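Local atomic coordinates of ThiJ/PfpI family protein (PDB entry 3EWN), a protein that is of unknown function but belongs to the DJ-1/PfpI family, part of the glutaminase I clan of class I glutamine amidotransferase-like proteins. Residues D84-F89 against A187-Q192; S184-A187 against T193-E196; I26-Y31 against C44-L49. One frame throughout, in Å; residues are numbered along the deposited sequence.

Contact 1 of 3, residues D84-F89 against A187-Q192; sequences DLTVLF and AELRDQ
Thr86 OG1, hydrogen-bonded to the backbone N of Gln25, helps set the rotation of a side chain whose methyl faces Leu189. With chi1 at -55°, the hydroxyl lies beside the backbone N of Thr86, while CG2 is anti to that nitrogen and points at the helix, so the polar branch serves the backbone at the start of strand 25-29 and the apolar branch the helix. CG2 meets Leu189 CD2 at 4.0 Å, the two side chains approaching at a slant. The other methyl of the leucine, CD1, turns toward Val87, where the strand begins, and comes within 4.5 Å of Val87 CG2, a looser approach. Leu189 thus spreads its two branches over adjacent residues, one methyl for each. No hydrogen bond joins the two segments, and only 80 Å² is buried between them, which fits backbones whose closest CA atoms, those of Thr86 and Leu189, are 9.2 Å apart.

Directly beyond this leucine the helix ends: Arg190 leaves helical geometry and makes a salt bridge to Glu24, and Asp191 N-caps the following helix through OD1 and the N of Tyr194. The contact therefore lays the last turn of helix 177-189 over the start of strand 87-90, with Tyr119 of strand 119-123 touching Leu189 and Ile26 of strand 25-29 touching Val87.

Contact 2 of 3, residues S184-A187 against T193-E196; sequences SMVA and TYAE
Val186 and Ala187 form the ridge on one helix, Tyr194 and Ala195 the surface that receives it on the next. The principal bump is Val186 CG1. With chi1 at 170° this branch stands anti to its own backbone N and enters the angle between the Tyr194 ring and the backbone of Ala195, 3.6 Å from Tyr194 CD2 and 3.7 Å from Ala195 CA. It comes to the ring obliquely, beside CD2 and with CE2 somewhat farther off, and the valine and tyrosine side chains cross at about a right angle. The other wall of the hollow is the Ala195 methyl, whose CB lies 4.0 Å from Val186 CG1.

A second, smaller fit is made by two alanines. Ala195 CB rests on Ala187 CB at 3.8 Å and on the backbone N of Ala187 at 3.9 Å, reaching the main chain of the other helix because neither residue carries anything beyond a methyl. The CA atoms of Ala187 and Ala195 are accordingly just 5.0 Å apart. Side chain to side chain the packing is apolar, and no hydrogen bond joins the segments.

The far end of the tyrosine is polar and is held by the loop after helix 36-46: its OH is hydrogen-bonded to both Ser48 O and Met50 N, which together should fix the ring that flanks the valine. Phe210 of the second subunit packs on both Ala187 and Ala195, so the alanine seam also borders the subunit interface. Helices 177-189 and 192-201 are consecutive and pack against each other across a tight turn, with Met45 of helix 36-46 against Val186 on helix 177-189.

Contact 3 of 3, residues I26-Y31 against C44-L49; sequences IAMLVY and CMFGSL
Apolar packing of Ile26 and Met28 against Phe46 makes up most of this buried contact, with Leu49 added at one end. Ile26 uses two branches. Its CG2 lies over one face of the Phe46 ring, 4.2 Å above the plane and displaced toward the rim, whereas its CD1 stands above the same face, just outside the CG-CD1 side of the ring, between Phe46 CD1 and Leu49 CD1 and 3.9 Å from each. The isoleucine crosses the phenylalanine obliquely but meets the leucine at about a right angle.

Met28, a selenomethionine, makes a Met-aromatic contact through its selenium. A bend at chi3 (84°) swings its CE to the ring edge, near the ring plane and 3.7 Å from Phe46 CD2. The selenium is 5.4 Å from the ring centroid and 69° off its normal, an oblique approach. Isoleucine over a face and selenomethionine at the edge thus hold the ring from two directions.

No hydrogen bond crosses between the segments; those inside 44-49 shape the chain as the helix runs out. Met45 O accepts both Ser48 OG, at 2.7 Å and in the carbonyl plane, and Ser48 N, at 3.0 Å. The backbone bond from Leu49 N to Phe46 O closes a type I turn, which brings Leu49 back toward the sheet and onto Ile26.

Ile54 on strand 53-58 touches both Met28 and Phe46, adding to the apolar layer beneath the helix. Strand 25-29, helix 36-46 and the parallel strand 53-58 are a beta-alpha-beta unit, and the contact is its interior packing, as expected of the flavodoxin-like alpha/beta/alpha sandwich of the DJ-1/PfpI family.

How the contacts relate
Contact 3 is the most central of the three and fully buried, whereas contact 1 is partly exposed and contact 2, though buried, lies farthest from the chain centre; contacts 1 and 2 both touch the second subunit. Contacts 1 and 3 rest on neighbouring strands of one sheet, joined by probable backbone hydrogen bonds between Ala27 and both Val87 and Phe89. Contacts 1 and 2 share helix 177-189 and meet where Met185 CE packs on Val87 CG2; the same selenomethionine also touches Phe46 of contact 3. All three are apolar across their segments, but a phenylalanine ring and selenium mark the sheet-helix core, the helix pair uses small methyls and the side of a tyrosine ring, and sparse aliphatic contact marks the end of a central strand.

Contact 1 of 3, residues D84-F89 against A187-Q192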
# COMPACT_ATOMS: atom_id res chain seq x y z
N ASP A 84 5.90 -17.10 20.04
CA ASP A 84 7.19 -16.45 19.81
C ASP A 84 7.28 -15.99 18.37
O ASP A 84 7.18 -16.79 17.44
CB ASP A 84 8.33 -17.42 20.13
CG ASP A 84 8.28 -17.94 21.55
OD1 ASP A 84 7.54 -17.38 22.38
OD2 ASP A 84 9.00 -18.92 21.85
N LEU A 85 7.47 -14.69 18.18
CA LEU A 85 7.53 -14.10 16.84
C LEU A 85 8.85 -13.42 16.51
O LEU A 85 9.58 -12.99 17.41
CB LEU A 85 6.42 -13.05 16.71
CG LEU A 85 4.98 -13.53 16.96
CD1 LEU A 85 4.09 -12.33 17.26
CD2 LEU A 85 4.48 -14.30 15.75
N THR A 86 9.14 -13.32 15.22
CA THR A 86 10.35 -12.63 14.78
C THR A 86 9.97 -11.15 14.79
O THR A 86 10.74 -10.30 15.21
CB THR A 86 10.72 -13.03 13.34
OG1 THR A 86 10.85 -14.45 13.26
CG2 THR A 86 12.04 -12.37 12.94
N VAL A 87 8.75 -10.87 14.32
CA VAL A 87 8.25 -9.50 14.27
C VAL A 87 6.80 -9.35 14.69
O VAL A 87 5.94 -10.13 14.27
CB VAL A 87 8.37 -8.92 12.84
CG1 VAL A 87 7.83 -7.49 12.83
CG2 VAL A 87 9.81 -8.96 12.37
N LEU A 88 6.53 -8.36 15.53
CA LEU A 88 5.17 -8.04 15.96
C LEU A 88 4.97 -6.67 15.33
O LEU A 88 5.83 -5.80 15.47
CB LEU A 88 5.08 -7.94 17.49
CG LEU A 88 3.72 -7.51 18.05
CD1 LEU A 88 2.62 -8.49 17.61
CD2 LEU A 88 3.79 -7.44 19.56
N PHE A 89 3.85 -6.47 14.65
CA PHE A 89 3.60 -5.20 13.97
C PHE A 89 2.18 -4.68 14.14
O PHE A 89 1.23 -5.44 14.14
CB PHE A 89 3.87 -5.39 12.47
CG PHE A 89 3.39 -4.25 11.61
CD1 PHE A 89 4.23 -3.18 11.32
CD2 PHE A 89 2.10 -4.24 11.10
CE1 PHE A 89 3.79 -2.12 10.52
CE2 PHE A 89 1.64 -3.19 10.30
CZ PHE A 89 2.49 -2.13 10.02
N ALA A 187 16.23 -5.57 4.87
CA ALA A 187 17.69 -5.62 4.94
C ALA A 187 18.14 -6.12 6.31
O ALA A 187 19.11 -6.86 6.43
CB ALA A 187 18.27 -4.24 4.66
N GLU A 188 17.43 -5.69 7.35
CA GLU A 188 17.75 -6.09 8.73
C GLU A 188 17.60 -7.60 8.88
O GLU A 188 18.47 -8.27 9.45
CB GLU A 188 16.80 -5.38 9.70
CG GLU A 188 16.88 -5.85 11.16
CD GLU A 188 18.22 -5.57 11.81
OE1 GLU A 188 18.93 -4.65 11.34
OE2 GLU A 188 18.57 -6.24 12.80
N LEU A 189 16.51 -8.14 8.36
CA LEU A 189 16.22 -9.57 8.44
C LEU A 189 17.09 -10.45 7.54
O LEU A 189 17.47 -11.56 7.92
CB LEU A 189 14.74 -9.81 8.14
CG LEU A 189 13.80 -9.15 9.17
CD1 LEU A 189 12.36 -9.22 8.68
CD2 LEU A 189 13.96 -9.85 10.51
N ARG A 190 17.41 -9.96 6.34
CA ARG A 190 18.24 -10.70 5.41
C ARG A 190 19.52 -9.88 5.23
O ARG A 190 20.36 -9.87 6.12
CB ARG A 190 17.50 -10.89 4.08
CG ARG A 190 16.18 -11.65 4.22
CD ARG A 190 16.37 -13.03 4.85
NE ARG A 190 15.10 -13.71 5.10
CZ ARG A 190 14.41 -14.39 4.19
NH1 ARG A 190 14.86 -14.50 2.95
NH2 ARG A 190 13.25 -14.94 4.53
N ASP A 191 19.68 -9.21 4.10
CA ASP A 191 20.84 -8.35 3.91
C ASP A 191 20.49 -7.24 2.93
O ASP A 191 19.38 -7.21 2.40
CB ASP A 191 22.09 -9.15 3.46
CG ASP A 191 22.03 -9.64 2.03
OD1 ASP A 191 21.09 -9.29 1.29
OD2 ASP A 191 22.95 -10.39 1.64
N GLN A 192 21.41 -6.32 2.69
CA GLN A 192 21.11 -5.20 1.79
C GLN A 192 20.82 -5.61 0.36
O GLN A 192 19.97 -5.00 -0.31
CB GLN A 192 22.24 -4.18 1.82
CG GLN A 192 21.90 -2.92 1.04
CD GLN A 192 22.92 -1.83 1.23
OE1 GLN A 192 23.48 -1.68 2.31
NE2 GLN A 192 23.13 -1.03 0.19

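Contact 2 of 3, residues S184-A187 against T193-E196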
# COMPACT_ATOMS: atom_id res chain seq x y z
N SER A 184 13.75 -1.25 5.03
CA SER A 184 14.82 -1.32 6.01
C SER A 184 14.71 -2.64 6.79
O SER A 184 15.73 -3.25 7.12
CB SER A 184 14.75 -0.14 6.97
OG SER A 184 15.12 1.06 6.31
N MSE A 185 13.49 -3.06 7.08
CA MSE A 185 13.30 -4.32 7.81
C MSE A 185 13.80 -5.50 6.98
O MSE A 185 14.40 -6.44 7.50
CB MSE A 185 11.83 -4.53 8.19
CG MSE A 185 11.33 -3.65 9.35
SE MSE A 185 12.28 -3.92 11.02
CE MSE A 185 11.88 -5.77 11.32
N VAL A 186 13.54 -5.46 5.67
CA VAL A 186 13.99 -6.54 4.80
C VAL A 186 15.51 -6.69 4.86
O VAL A 186 16.04 -7.80 4.90
CB VAL A 186 13.57 -6.30 3.33
CG1 VAL A 186 14.25 -7.30 2.41
CG2 VAL A 186 12.04 -6.40 3.20
N ALA A 187 16.23 -5.57 4.87
CA ALA A 187 17.69 -5.62 4.94
C ALA A 187 18.14 -6.12 6.31
O ALA A 187 19.11 -6.86 6.43
CB ALA A 187 18.27 -4.24 4.66
N THR A 193 21.53 -6.61 -0.14
CA THR A 193 21.31 -7.05 -1.51
C THR A 193 19.89 -7.57 -1.69
O THR A 193 19.25 -7.31 -2.71
CB THR A 193 22.30 -8.15 -1.90
OG1 THR A 193 23.64 -7.66 -1.73
CG2 THR A 193 22.10 -8.55 -3.36
N TYR A 194 19.41 -8.32 -0.71
CA TYR A 194 18.06 -8.87 -0.79
C TYR A 194 17.09 -7.69 -0.85
O TYR A 194 16.16 -7.67 -1.66
CB TYR A 194 17.76 -9.73 0.43
CG TYR A 194 16.53 -10.60 0.30
CD1 TYR A 194 16.64 -11.98 0.15
CD2 TYR A 194 15.25 -10.05 0.32
CE1 TYR A 194 15.52 -12.79 0.02
CE2 TYR A 194 14.12 -10.85 0.19
CZ TYR A 194 14.26 -12.22 0.04
OH TYR A 194 13.15 -13.02 -0.08
N ALA A 195 17.32 -6.70 0.01
CA ALA A 195 16.46 -5.52 0.05
C ALA A 195 16.47 -4.78 -1.28
O ALA A 195 15.44 -4.29 -1.73
CB ALA A 195 16.91 -4.58 1.17
N GLU A 196 17.64 -4.69 -1.90
CA GLU A 196 17.75 -4.00 -3.17
C GLU A 196 16.96 -4.74 -4.25
O GLU A 196 16.36 -4.12 -5.13
CB GLU A 196 19.22 -3.85 -3.56
CG GLU A 196 20.00 -2.99 -2.58
CD GLU A 196 21.49 -2.97 -2.86
OE1 GLU A 196 22.01 -3.99 -3.36
OE2 GLU A 196 22.14 -1.94 -2.58

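Contact 3 of 3, residues I26-Y31 against C44-L49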
# COMPACT_ATOMS: atom_id res chain seq x y z
N ILE A 26 6.08 -13.57 11.31
CA ILE A 26 5.66 -12.18 11.36
C ILE A 26 4.17 -12.01 11.62
O ILE A 26 3.35 -12.46 10.83
CB ILE A 26 6.03 -11.48 10.02
CG1 ILE A 26 7.54 -11.58 9.80
CG2 ILE A 26 5.58 -10.03 10.02
CD1 ILE A 26 8.00 -11.24 8.39
N ALA A 27 3.83 -11.36 12.73
CA ALA A 27 2.43 -11.13 13.07
C ALA A 27 2.06 -9.67 12.85
O ALA A 27 2.68 -8.77 13.41
CB ALA A 27 2.17 -11.52 14.52
N MSE A 28 1.04 -9.44 12.02
CA MSE A 28 0.59 -8.10 11.72
C MSE A 28 -0.85 -7.92 12.20
O MSE A 28 -1.77 -8.56 11.71
CB MSE A 28 0.68 -7.85 10.21
CG MSE A 28 2.07 -8.14 9.64
SE MSE A 28 2.28 -7.81 7.75
CE MSE A 28 2.66 -5.94 7.81
N LEU A 29 -1.02 -7.04 13.19
CA LEU A 29 -2.33 -6.77 13.75
C LEU A 29 -3.21 -5.99 12.78
O LEU A 29 -2.74 -5.09 12.10
CB LEU A 29 -2.19 -5.97 15.05
CG LEU A 29 -3.48 -5.50 15.73
CD1 LEU A 29 -4.17 -6.68 16.40
CD2 LEU A 29 -3.14 -4.43 16.77
N VAL A 30 -4.49 -6.36 12.71
CA VAL A 30 -5.45 -5.63 11.88
C VAL A 30 -6.67 -5.43 12.76
O VAL A 30 -6.93 -6.22 13.66
CB VAL A 30 -5.85 -6.40 10.58
CG1 VAL A 30 -4.65 -6.55 9.68
CG2 VAL A 30 -6.48 -7.75 10.92
N TYR A 31 -7.41 -4.35 12.50
CA TYR A 31 -8.60 -4.04 13.29
C TYR A 31 -9.50 -3.12 12.50
O TYR A 31 -9.07 -2.47 11.55
CB TYR A 31 -8.18 -3.39 14.61
CG TYR A 31 -7.22 -2.23 14.47
CD1 TYR A 31 -7.66 -0.96 14.14
CD2 TYR A 31 -5.85 -2.42 14.66
CE1 TYR A 31 -6.77 0.11 13.99
CE2 TYR A 31 -4.95 -1.36 14.52
CZ TYR A 31 -5.42 -0.10 14.18
OH TYR A 31 -4.54 0.94 14.05
N CYS A 44 3.91 -5.39 1.76
CA CYS A 44 4.56 -5.46 0.46
C CYS A 44 6.02 -5.89 0.62
O CYS A 44 6.52 -6.74 -0.11
CB CYS A 44 4.51 -4.08 -0.21
SG CYS A 44 5.46 -3.94 -1.74
N MSE A 45 6.69 -5.30 1.60
CA MSE A 45 8.09 -5.63 1.86
C MSE A 45 8.27 -6.95 2.60
O MSE A 45 9.11 -7.75 2.21
CB MSE A 45 8.77 -4.50 2.63
CG MSE A 45 8.83 -3.18 1.86
SE MSE A 45 9.72 -3.30 0.16
CE MSE A 45 9.25 -1.61 -0.56
N PHE A 46 7.50 -7.17 3.66
CA PHE A 46 7.62 -8.43 4.40
C PHE A 46 7.25 -9.60 3.51
O PHE A 46 7.80 -10.70 3.63
CB PHE A 46 6.71 -8.44 5.63
CG PHE A 46 7.17 -7.56 6.75
CD1 PHE A 46 8.49 -7.59 7.18
CD2 PHE A 46 6.27 -6.73 7.42
CE1 PHE A 46 8.91 -6.81 8.25
CE2 PHE A 46 6.69 -5.95 8.50
CZ PHE A 46 8.01 -5.99 8.91
N GLY A 47 6.30 -9.36 2.61
CA GLY A 47 5.85 -10.40 1.71
C GLY A 47 6.92 -10.86 0.73
O GLY A 47 6.79 -11.91 0.12
N SER A 48 7.98 -10.06 0.58
CA SER A 48 9.06 -10.41 -0.33
C SER A 48 10.02 -11.44 0.26
O SER A 48 10.84 -12.01 -0.46
CB SER A 48 9.86 -9.16 -0.71
OG SER A 48 10.74 -8.80 0.34
N LEU A 49 9.92 -11.67 1.56
CA LEU A 49 10.78 -12.62 2.26
C LEU A 49 10.43 -14.08 1.99
O LEU A 49 9.40 -14.57 2.45
CB LEU A 49 10.72 -12.33 3.77
CG LEU A 49 11.15 -10.93 4.20
CD1 LEU A 49 10.75 -10.68 5.64
CD2 LEU A 49 12.67 -10.79 4.03